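Phenolic acid decarboxylase (Sedimentibacter hydroxybenzoicus, PDB 7AE5) catalyses the reversible, non-oxidative decarboxylation of 4-hydroxybenzoate and 3,4-dihydroxybenzoate under anaerobic conditions, with prenylated FMN and manganese as cofactors. Local coordinates at residues I143-V148 with I304-Y309. Residues are numbered along the deposited sequence; the frame is centred on the assembly and turned at random.
Sequences ISKASV and IFENLY
In the flavin-binding domain of this UbiD-family enzyme, the bend at S144 and K145, between strands 142-143 and 147-150 of the large antiparallel sheet, meets the exit of edge strand 304-306 of the four-stranded mixed sheet. The end of the N307 side chain turns to this bend: its OD1 accepts from S144 N at 2.9 Å in a nearly straight bond (171°), while ND2 binds the carbonyl of Y142. S144 OG, set between its backbone N and carbonyl carbon (chi1 78°), donates to L308 O at 2.6 Å. K145 runs out fully extended, its side chain crossing that of L308 at about a right angle, and its NZ forms a salt bridge with E306 OE2 (2.7 Å), approaching from the anti side and 32° out of the carboxylate plane. E316 and H68 also hold that ammonium. Replacing K145 by an alanine would probably leave the carboxylates of E306 and E316 without their shared cation. A water joins K145 N to E306 O. Beyond the polar set, I143 CG2 lies 4.1 Å from F305 CE1, near the ring plane, and N307 CB lies above one face, toward the rim. With R168, predicted to bind prenylated FMN, close to S144, this buried junction of the two sheets is consistent with a place in the scaffold beside the cofactor site of a UbiD decarboxylase.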
ATOM      1  N   ILE C 143     -13.936  17.245  42.686  1.00 47.48           N
ATOM      2  CA  ILE C 143     -13.409  16.128  43.460  1.00 48.52           C
ATOM      3  C   ILE C 143     -13.050  15.039  42.456  1.00 46.79           C
ATOM      4  O   ILE C 143     -13.932  14.419  41.857  1.00 45.72           O
ATOM      5  CB  ILE C 143     -14.426  15.629  44.493  1.00 50.04           C
ATOM      6  CG1 ILE C 143     -14.844  16.766  45.425  1.00 50.92           C
ATOM      7  CG2 ILE C 143     -13.858  14.469  45.289  1.00 51.87           C
ATOM      8  CD1 ILE C 143     -16.081  16.457  46.233  1.00 51.94           C
ATOM      9  N   SER C 144     -11.752  14.807  42.263  1.00 48.27           N
ATOM     10  CA  SER C 144     -11.268  14.027  41.133  1.00 45.73           C
ATOM     11  C   SER C 144     -10.726  12.654  41.507  1.00 45.49           C
ATOM     12  O   SER C 144     -10.265  11.930  40.618  1.00 43.27           O
ATOM     13  CB  SER C 144     -10.185  14.815  40.389  1.00 45.19           C
ATOM     14  OG  SER C 144      -8.952  14.752  41.084  1.00 46.31           O
ATOM     15  N   LYS C 145     -10.767  12.268  42.782  1.00 46.45           N
ATOM     16  CA  LYS C 145     -10.194  10.986  43.181  1.00 46.24           C
ATOM     17  C   LYS C 145     -11.095  10.250  44.167  1.00 49.53           C
ATOM     18  O   LYS C 145     -10.605   9.527  45.041  1.00 49.83           O
ATOM     19  CB  LYS C 145      -8.801  11.177  43.783  1.00 46.61           C
ATOM     20  CG  LYS C 145      -7.882   9.980  43.620  1.00 46.70           C
ATOM     21  CD  LYS C 145      -6.616  10.163  44.427  1.00 48.53           C
ATOM     22  CE  LYS C 145      -5.657   9.011  44.216  1.00 48.95           C
ATOM     23  NZ  LYS C 145      -4.363   9.272  44.904  1.00 51.22           N
ATOM     24  N   ALA C 146     -12.406  10.416  44.039  1.00 48.16           N
ATOM     25  CA  ALA C 146     -13.334   9.766  44.950  1.00 52.24           C
ATOM     26  C   ALA C 146     -13.613   8.332  44.516  1.00 52.57           C
ATOM     27  O   ALA C 146     -13.543   7.991  43.331  1.00 50.04           O
ATOM     28  CB  ALA C 146     -14.643  10.548  45.027  1.00 51.92           C
ATOM     29  N   SER C 147     -13.927   7.488  45.496  1.00 60.71           N
ATOM     30  CA  SER C 147     -14.376   6.119  45.261  1.00 61.86           C
ATOM     31  C   SER C 147     -15.868   6.064  45.569  1.00 64.27           C
ATOM     32  O   SER C 147     -16.274   6.185  46.730  1.00 64.83           O
ATOM     33  CB  SER C 147     -13.587   5.129  46.114  1.00 60.64           C
ATOM     34  OG  SER C 147     -12.194   5.373  46.014  1.00 57.32           O
ATOM     35  N   VAL C 148     -16.679   5.877  44.530  1.00 47.55           N
ATOM     36  CA  VAL C 148     -18.127   6.040  44.610  1.00 48.57           C
ATOM     37  C   VAL C 148     -18.775   4.666  44.706  1.00 50.89           C
ATOM     38  O   VAL C 148     -18.516   3.788  43.872  1.00 51.47           O
ATOM     39  CB  VAL C 148     -18.658   6.821  43.397  1.00 46.34           C
ATOM     40  CG1 VAL C 148     -20.155   6.607  43.231  1.00 47.73           C
ATOM     41  CG2 VAL C 148     -18.320   8.299  43.528  1.00 45.21           C
ATOM     42  N   ILE C 304      -8.145  14.782  55.481  1.00 56.50           N
ATOM     43  CA  ILE C 304      -7.179  15.147  54.455  1.00 55.12           C
ATOM     44  C   ILE C 304      -7.839  14.956  53.098  1.00 53.34           C
ATOM     45  O   ILE C 304      -8.245  13.840  52.749  1.00 53.09           O
ATOM     46  CB  ILE C 304      -5.895  14.313  54.569  1.00 55.49           C
ATOM     47  CG1 ILE C 304      -5.157  14.659  55.864  1.00 57.25           C
ATOM     48  CG2 ILE C 304      -5.010  14.551  53.365  1.00 53.93           C
ATOM     49  CD1 ILE C 304      -4.148  13.617  56.299  1.00 58.11           C
ATOM     50  N   PHE C 305      -7.943  16.041  52.335  1.00 53.63           N
ATOM     51  CA  PHE C 305      -8.571  16.013  51.016  1.00 51.97           C
ATOM     52  C   PHE C 305      -7.581  15.411  50.027  1.00 50.89           C
ATOM     53  O   PHE C 305      -6.716  16.108  49.490  1.00 50.21           O
ATOM     54  CB  PHE C 305      -8.995  17.417  50.597  1.00 51.26           C
ATOM     55  CG  PHE C 305      -9.683  17.480  49.256  1.00 49.66           C
ATOM     56  CD1 PHE C 305     -10.359  16.379  48.750  1.00 49.49           C
ATOM     57  CD2 PHE C 305      -9.661  18.646  48.506  1.00 48.69           C
ATOM     58  CE1 PHE C 305     -10.992  16.439  47.521  1.00 49.79           C
ATOM     59  CE2 PHE C 305     -10.295  18.713  47.276  1.00 48.27           C
ATOM     60  CZ  PHE C 305     -10.961  17.607  46.784  1.00 49.18           C
ATOM     61  N   GLU C 306      -7.710  14.110  49.782  1.00 58.86           N
ATOM     62  CA  GLU C 306      -6.867  13.424  48.808  1.00 57.88           C
ATOM     63  C   GLU C 306      -7.458  13.641  47.421  1.00 57.48           C
ATOM     64  O   GLU C 306      -8.476  13.038  47.069  1.00 58.38           O
ATOM     65  CB  GLU C 306      -6.759  11.938  49.135  1.00 58.55           C
ATOM     66  CG  GLU C 306      -5.808  11.178  48.216  1.00 57.65           C
ATOM     67  CD  GLU C 306      -6.121   9.696  48.126  1.00 58.24           C
ATOM     68  OE1 GLU C 306      -7.098   9.250  48.762  1.00 58.97           O
ATOM     69  OE2 GLU C 306      -5.384   8.973  47.421  1.00 58.14           O
ATOM     70  N   ASN C 307      -6.826  14.510  46.638  1.00 48.20           N
ATOM     71  CA  ASN C 307      -7.304  14.851  45.309  1.00 48.43           C
ATOM     72  C   ASN C 307      -6.206  14.592  44.289  1.00 48.04           C
ATOM     73  O   ASN C 307      -5.032  14.436  44.632  1.00 47.39           O
ATOM     74  CB  ASN C 307      -7.764  16.311  45.236  1.00 47.93           C
ATOM     75  CG  ASN C 307      -8.975  16.494  44.346  1.00 48.45           C
ATOM     76  OD1 ASN C 307      -9.802  15.591  44.209  1.00 49.35           O
ATOM     77  ND2 ASN C 307      -9.094  17.671  43.744  1.00 47.83           N
ATOM     78  N   LEU C 308      -6.606  14.558  43.020  1.00 49.36           N
ATOM     79  CA  LEU C 308      -5.729  14.163  41.929  1.00 49.13           C
ATOM     80  C   LEU C 308      -5.679  15.255  40.873  1.00 48.55           C
ATOM     81  O   LEU C 308      -6.709  15.838  40.521  1.00 48.79           O
ATOM     82  CB  LEU C 308      -6.207  12.836  41.304  1.00 50.19           C
ATOM     83  CG  LEU C 308      -5.735  12.369  39.921  1.00 50.23           C
ATOM     84  CD1 LEU C 308      -5.793  10.855  39.859  1.00 51.11           C
ATOM     85  CD2 LEU C 308      -6.584  12.947  38.789  1.00 50.47           C
ATOM     86  N   TYR C 309      -4.480  15.528  40.370  1.00 43.21           N
ATOM     87  CA  TYR C 309      -4.316  16.358  39.187  1.00 42.65           C
ATOM     88  C   TYR C 309      -4.152  15.474  37.957  1.00 42.95           C
ATOM     89  O   TYR C 309      -3.430  14.473  37.989  1.00 42.96           O
ATOM     90  CB  TYR C 309      -3.108  17.292  39.299  1.00 41.50           C
ATOM     91  CG  TYR C 309      -2.849  18.042  38.007  1.00 40.93           C
ATOM     92  CD1 TYR C 309      -3.625  19.139  37.652  1.00 40.76           C
ATOM     93  CD2 TYR C 309      -1.856  17.630  37.125  1.00 40.48           C
ATOM     94  CE1 TYR C 309      -3.406  19.817  36.469  1.00 40.21           C
ATOM     95  CE2 TYR C 309      -1.631  18.301  35.939  1.00 39.94           C
ATOM     96  CZ  TYR C 309      -2.411  19.394  35.616  1.00 39.85           C
ATOM     97  OH  TYR C 309      -2.196  20.071  34.436  1.00 39.34           O
TER
HETATM   98  O   HOH W   1     -10.752  13.624  45.261  1.00 42.31           O
HETATM   99  O   HOH W   2      -3.461  11.962  44.762  1.00 52.35           O
HETATM  100  O   HOH W   3      -9.532  10.506  47.331  1.00 59.00           O